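Possible prolidase (Bifidobacterium longum NCC2705, PDB 2P9B) is a putative prolidase of the amidohydrolase family, which probably hydrolyses carbon-nitrogen bonds. Local coordinates at residues A[273-278]-A[334-339]; A[129-134]-A[384-389]. All blocks are in the same frame, centred on the assembly; numbering follows the deposited sequence.

Contact 1 (A[273-278]-A[334-339]); sequences ELIGMF and HEAGLM
With CG set opposite its carbonyl carbon (chi1 -60°) and an extended chi2 of 178°, L338 reaches across to helix 272-279 and lays its two methyls against I275 and F278. On the helix side, I275 holds CG2 anti to the backbone N (chi1 -69° for CG1), which turns that methyl to A336 and L338. CD1 of L338 lies 3.7 Å from F278 CB and also touches CG and CD2 of the ring, coming at it obliquely. The other methyl, L338 CD2, drops over the helix backbone, 3.8 Å from I275 O, and lies 4.1 Å from I275 CG2. Both I275 and F278 lie roughly perpendicular to the leucine. A336 adds a smaller touch, its CB 3.8 Å from I275 CG2. The side chains meet through hydrocarbon alone, and an alanine in place of L338 would probably leave a gap beside F278 CB and the I275 methyl, with A336 as the main remaining touch. G337, at positive phi, closes helix 313-335 in a Schellman motif; A336 and L338, on its two sides, both point at the neighbouring helix. R279 NH2 hydrogen-bonds A336 O, and backbone hydrogen bonds between F278 and S289 and between M339 and L291 tie both segments to the stretch around strand 290-292, while helix 250-259 packs against F278 through L257.

Contact 2 (A[129-134]-A[384-389]); sequences VTTIRT and SILGVD
Strand 129-134 runs past the end of helix 371-385, with R133 and L386 closest at 7.8 Å between CA atoms, and G387, at positive phi, ends that helix in a Schellman motif. L386, just before the glycine, sends its side chain at the strand and splits its two methyls between alternate residues, T131 and R133. L386 CD2 takes the arginine: it sits over one face of the guanidinium, nearer the edge than the centre, 3.7 Å from R133 NE, and also touches CD and CB of R133. R133 starts out with CG anti to the backbone N (chi1 170°) and then bends at chi3 (59°), which carries the guanidinium past that methyl, one face toward it. Each nitrogen has a partner elsewhere: NE hydrogen-bonds to A76 O, NH1 to T263 OG1, and NH2 forms a salt bridge with E265, so three partners fix the group's rotation while the leucine covers a face. E265 probably offsets part of this buried charge. CD1 of L386 meets T131 CG2 at 4.2 Å, the two side chains running antiparallel alongside one another. V388 adds a looser touch, V388 CG2 lying 4.5 Å from T131 CG2. T131 thus offers its methyl to the helix end, and its OG1 accepts a hydrogen bond from R158 NH1. The strand itself lies between strands 68-78 and 158-160, paired parallel with both in the manner of the TIM-barrel clan to which the family belongs. L386 reaches I74 on the first and L160 on the second, thereby spanning three neighbouring strands, while R133 packs on I292 of strand 290-292.

In the fold
Contact 2 is the core contact, about 7 Å from the centre of the chain to its own centre and with every touching residue buried; contact 1 is partly buried, about 19 Å out. Each uses a chain turn after a Schellman-capped helix, but contact 1 sets it against another helix and contact 2 against a strand of the sheet. In contact 1 the side chains meet as hydrocarbon only, whereas contact 2 lays hydrocarbon on a charged group whose polar atoms are met by other strands and loops. The two touch directly: M339 CE packs 3.9 Å from S384 CB, joining the segment after helix 313-335 to the end of helix 371-385. Contact 1 is nested within the chain loop closed by contact 2.

Contact 1 (A[273-278]-A[334-339])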
loop_
_atom_site.group_PDB
_atom_site.type_symbol
_atom_site.label_atom_id
_atom_site.label_comp_id
_atom_site.label_asym_id
_atom_site.label_seq_id
_atom_site.Cartn_x
_atom_site.Cartn_y
_atom_site.Cartn_z
ATOM N N GLU A 273 2.279 25.155 6.880
ATOM C CA GLU A 273 3.570 24.735 7.404
ATOM C C GLU A 273 3.780 23.252 7.129
ATOM O O GLU A 273 4.827 22.849 6.628
ATOM C CB GLU A 273 3.652 24.989 8.910
ATOM C CG GLU A 273 4.972 24.551 9.534
ATOM C CD GLU A 273 4.972 24.650 11.052
ATOM O OE1 GLU A 273 4.102 24.022 11.695
ATOM O OE2 GLU A 273 5.849 25.351 11.601
ATOM N N LEU A 274 2.778 22.444 7.453
ATOM C CA LEU A 274 2.872 21.003 7.246
ATOM C C LEU A 274 2.958 20.636 5.773
ATOM O O LEU A 274 3.713 19.744 5.393
ATOM C CB LEU A 274 1.681 20.294 7.888
ATOM C CG LEU A 274 1.587 20.363 9.414
ATOM C CD1 LEU A 274 0.377 19.559 9.860
ATOM C CD2 LEU A 274 2.855 19.811 10.057
ATOM N N ILE A 275 2.182 21.316 4.937
ATOM C CA ILE A 275 2.214 21.035 3.511
ATOM C C ILE A 275 3.635 21.256 2.992
ATOM O O ILE A 275 4.155 20.462 2.210
ATOM C CB ILE A 275 1.226 21.941 2.753
ATOM C CG1 ILE A 275 -0.207 21.538 3.117
ATOM C CG2 ILE A 275 1.458 21.837 1.253
ATOM C CD1 ILE A 275 -1.278 22.410 2.495
ATOM N N GLY A 276 4.266 22.331 3.452
ATOM C CA GLY A 276 5.618 22.622 3.024
ATOM C C GLY A 276 6.594 21.546 3.473
ATOM O O GLY A 276 7.546 21.239 2.753
HETATM N N MSE A 277 6.350 20.976 4.655
HETATM C CA MSE A 277 7.211 19.926 5.209
HETATM C C MSE A 277 7.088 18.618 4.414
HETATM O O MSE A 277 8.033 17.829 4.362
HETATM C CB MSE A 277 6.886 19.696 6.691
HETATM C CG MSE A 277 7.009 20.955 7.552
HETATM SE SE MSE A 277 6.835 20.615 9.472
HETATM C CE MSE A 277 8.504 19.634 9.647
ATOM N N PHE A 278 5.933 18.397 3.788
ATOM C CA PHE A 278 5.718 17.212 2.953
ATOM C C PHE A 278 6.492 17.418 1.644
ATOM O O PHE A 278 7.270 16.564 1.217
ATOM C CB PHE A 278 4.228 17.044 2.613
ATOM C CG PHE A 278 3.458 16.201 3.594
ATOM C CD1 PHE A 278 3.577 14.814 3.583
ATOM C CD2 PHE A 278 2.593 16.790 4.512
ATOM C CE1 PHE A 278 2.843 14.022 4.472
ATOM C CE2 PHE A 278 1.853 16.011 5.405
ATOM C CZ PHE A 278 1.980 14.622 5.382
ATOM N N HIS A 334 -4.270 16.652 -1.638
ATOM C CA HIS A 334 -4.553 16.495 -3.062
ATOM C C HIS A 334 -4.575 17.873 -3.719
ATOM O O HIS A 334 -4.011 18.072 -4.793
ATOM C CB HIS A 334 -5.906 15.802 -3.261
ATOM C CG HIS A 334 -6.250 15.548 -4.698
ATOM N ND1 HIS A 334 -5.486 14.743 -5.515
ATOM C CD2 HIS A 334 -7.280 15.987 -5.460
ATOM C CE1 HIS A 334 -6.031 14.695 -6.717
ATOM N NE2 HIS A 334 -7.120 15.442 -6.711
ATOM N N GLU A 335 -5.226 18.818 -3.052
ATOM C CA GLU A 335 -5.334 20.190 -3.541
ATOM C C GLU A 335 -3.950 20.828 -3.695
ATOM O O GLU A 335 -3.703 21.593 -4.635
ATOM C CB GLU A 335 -6.191 21.000 -2.566
ATOM C CG GLU A 335 -6.430 22.450 -2.943
ATOM C CD GLU A 335 -7.463 23.111 -2.042
ATOM O OE1 GLU A 335 -7.287 23.082 -0.804
ATOM O OE2 GLU A 335 -8.454 23.655 -2.573
ATOM N N ALA A 336 -3.046 20.496 -2.780
ATOM C CA ALA A 336 -1.689 21.042 -2.804
ATOM C C ALA A 336 -0.735 20.259 -3.706
ATOM O O ALA A 336 0.438 20.613 -3.832
ATOM C CB ALA A 336 -1.135 21.105 -1.386
ATOM N N GLY A 337 -1.234 19.189 -4.320
ATOM C CA GLY A 337 -0.410 18.391 -5.210
ATOM C C GLY A 337 0.691 17.578 -4.550
ATOM O O GLY A 337 1.743 17.355 -5.147
ATOM N N LEU A 338 0.458 17.125 -3.323
ATOM C CA LEU A 338 1.455 16.330 -2.617
ATOM C C LEU A 338 1.448 14.883 -3.109
ATOM O O LEU A 338 0.563 14.471 -3.860
ATOM C CB LEU A 338 1.181 16.341 -1.111
ATOM C CG LEU A 338 1.188 17.691 -0.385
ATOM C CD1 LEU A 338 0.839 17.460 1.073
ATOM C CD2 LEU A 338 2.557 18.356 -0.513
HETATM N N MSE A 339 2.457 14.128 -2.690
HETATM C CA MSE A 339 2.564 12.720 -3.045
HETATM C C MSE A 339 1.605 11.967 -2.129
HETATM O O MSE A 339 1.789 11.951 -0.914
HETATM C CB MSE A 339 4.001 12.237 -2.832
HETATM C CG MSE A 339 4.997 12.731 -3.899
HETATM SE SE MSE A 339 4.729 12.116 -5.652
HETATM C CE MSE A 339 5.505 10.394 -5.448
#

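Contact 2 (A[129-134]-A[384-389])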
loop_
_atom_site.group_PDB
_atom_site.type_symbol
_atom_site.label_atom_id
_atom_site.label_comp_id
_atom_site.label_asym_id
_atom_site.label_seq_id
_atom_site.Cartn_x
_atom_site.Cartn_y
_atom_site.Cartn_z
ATOM N N VAL A 129 -2.975 -7.227 -6.218
ATOM C CA VAL A 129 -1.926 -6.402 -5.613
ATOM C C VAL A 129 -0.572 -7.103 -5.758
ATOM O O VAL A 129 -0.325 -8.126 -5.123
ATOM C CB VAL A 129 -2.218 -6.177 -4.124
ATOM C CG1 VAL A 129 -1.205 -5.218 -3.531
ATOM C CG2 VAL A 129 -3.627 -5.637 -3.960
ATOM N N THR A 130 0.308 -6.537 -6.582
ATOM C CA THR A 130 1.604 -7.145 -6.846
ATOM C C THR A 130 2.773 -6.658 -5.995
ATOM O O THR A 130 3.853 -7.245 -6.033
ATOM C CB THR A 130 1.952 -7.009 -8.337
ATOM O OG1 THR A 130 1.754 -5.654 -8.752
ATOM C CG2 THR A 130 1.054 -7.911 -9.169
ATOM N N THR A 131 2.562 -5.590 -5.234
ATOM C CA THR A 131 3.586 -5.074 -4.343
ATOM C C THR A 131 2.868 -4.597 -3.092
ATOM O O THR A 131 1.817 -3.964 -3.184
ATOM C CB THR A 131 4.356 -3.873 -4.946
ATOM O OG1 THR A 131 4.993 -4.267 -6.166
ATOM C CG2 THR A 131 5.428 -3.382 -3.970
ATOM N N ILE A 132 3.424 -4.921 -1.931
ATOM C CA ILE A 132 2.837 -4.502 -0.671
ATOM C C ILE A 132 3.935 -4.103 0.291
ATOM O O ILE A 132 5.090 -4.505 0.131
ATOM C CB ILE A 132 2.012 -5.640 0.025
ATOM C CG1 ILE A 132 2.926 -6.812 0.412
ATOM C CG2 ILE A 132 0.894 -6.102 -0.882
ATOM C CD1 ILE A 132 2.214 -7.905 1.215
ATOM N N ARG A 133 3.574 -3.282 1.269
ATOM C CA ARG A 133 4.500 -2.903 2.323
ATOM C C ARG A 133 3.762 -3.241 3.601
ATOM O O ARG A 133 2.622 -2.824 3.778
ATOM C CB ARG A 133 4.815 -1.406 2.338
ATOM C CG ARG A 133 5.601 -1.013 3.603
ATOM C CD ARG A 133 5.991 0.455 3.639
ATOM N NE ARG A 133 4.823 1.331 3.582
ATOM C CZ ARG A 133 4.846 2.628 3.872
ATOM N NH1 ARG A 133 5.978 3.205 4.250
ATOM N NH2 ARG A 133 3.737 3.353 3.767
ATOM N N THR A 134 4.381 -4.026 4.476
ATOM C CA THR A 134 3.729 -4.312 5.746
ATOM C C THR A 134 4.213 -3.220 6.696
ATOM O O THR A 134 5.327 -2.709 6.549
ATOM C CB THR A 134 4.114 -5.704 6.317
ATOM O OG1 THR A 134 5.528 -5.773 6.555
ATOM C CG2 THR A 134 3.692 -6.799 5.354
ATOM N N SER A 384 6.721 4.892 -6.602
ATOM C CA SER A 384 7.737 5.888 -6.277
ATOM C C SER A 384 7.863 6.027 -4.766
ATOM O O SER A 384 8.963 6.070 -4.221
ATOM C CB SER A 384 7.380 7.252 -6.883
ATOM O OG SER A 384 7.412 7.205 -8.296
ATOM N N ILE A 385 6.727 6.085 -4.086
ATOM C CA ILE A 385 6.731 6.227 -2.641
ATOM C C ILE A 385 7.478 5.080 -1.967
ATOM O O ILE A 385 8.264 5.307 -1.051
ATOM C CB ILE A 385 5.291 6.300 -2.090
ATOM C CG1 ILE A 385 4.623 7.589 -2.583
ATOM C CG2 ILE A 385 5.303 6.246 -0.570
ATOM C CD1 ILE A 385 3.159 7.699 -2.223
ATOM N N LEU A 386 7.255 3.857 -2.439
ATOM C CA LEU A 386 7.911 2.686 -1.855
ATOM C C LEU A 386 9.328 2.460 -2.370
ATOM O O LEU A 386 10.006 1.511 -1.950
ATOM C CB LEU A 386 7.073 1.431 -2.103
ATOM C CG LEU A 386 5.669 1.440 -1.495
ATOM C CD1 LEU A 386 5.017 0.085 -1.710
ATOM C CD2 LEU A 386 5.749 1.749 -0.013
ATOM N N GLY A 387 9.771 3.327 -3.276
ATOM C CA GLY A 387 11.115 3.217 -3.819
ATOM C C GLY A 387 11.354 2.072 -4.790
ATOM O O GLY A 387 12.488 1.608 -4.947
ATOM N N VAL A 388 10.300 1.616 -5.457
ATOM C CA VAL A 388 10.439 0.516 -6.403
ATOM C C VAL A 388 9.999 0.897 -7.820
ATOM O O VAL A 388 9.775 0.028 -8.659
ATOM C CB VAL A 388 9.621 -0.712 -5.939
ATOM C CG1 VAL A 388 10.205 -1.260 -4.637
ATOM C CG2 VAL A 388 8.161 -0.319 -5.733
ATOM N N ASP A 389 9.904 2.195 -8.086
ATOM C CA ASP A 389 9.469 2.674 -9.392
ATOM C C ASP A 389 10.385 2.277 -10.543
ATOM O O ASP A 389 9.965 2.269 -11.695
ATOM C CB ASP A 389 9.304 4.196 -9.371
ATOM C CG ASP A 389 10.538 4.909 -8.872
ATOM O OD1 ASP A 389 10.911 4.709 -7.693
ATOM O OD2 ASP A 389 11.135 5.671 -9.660
#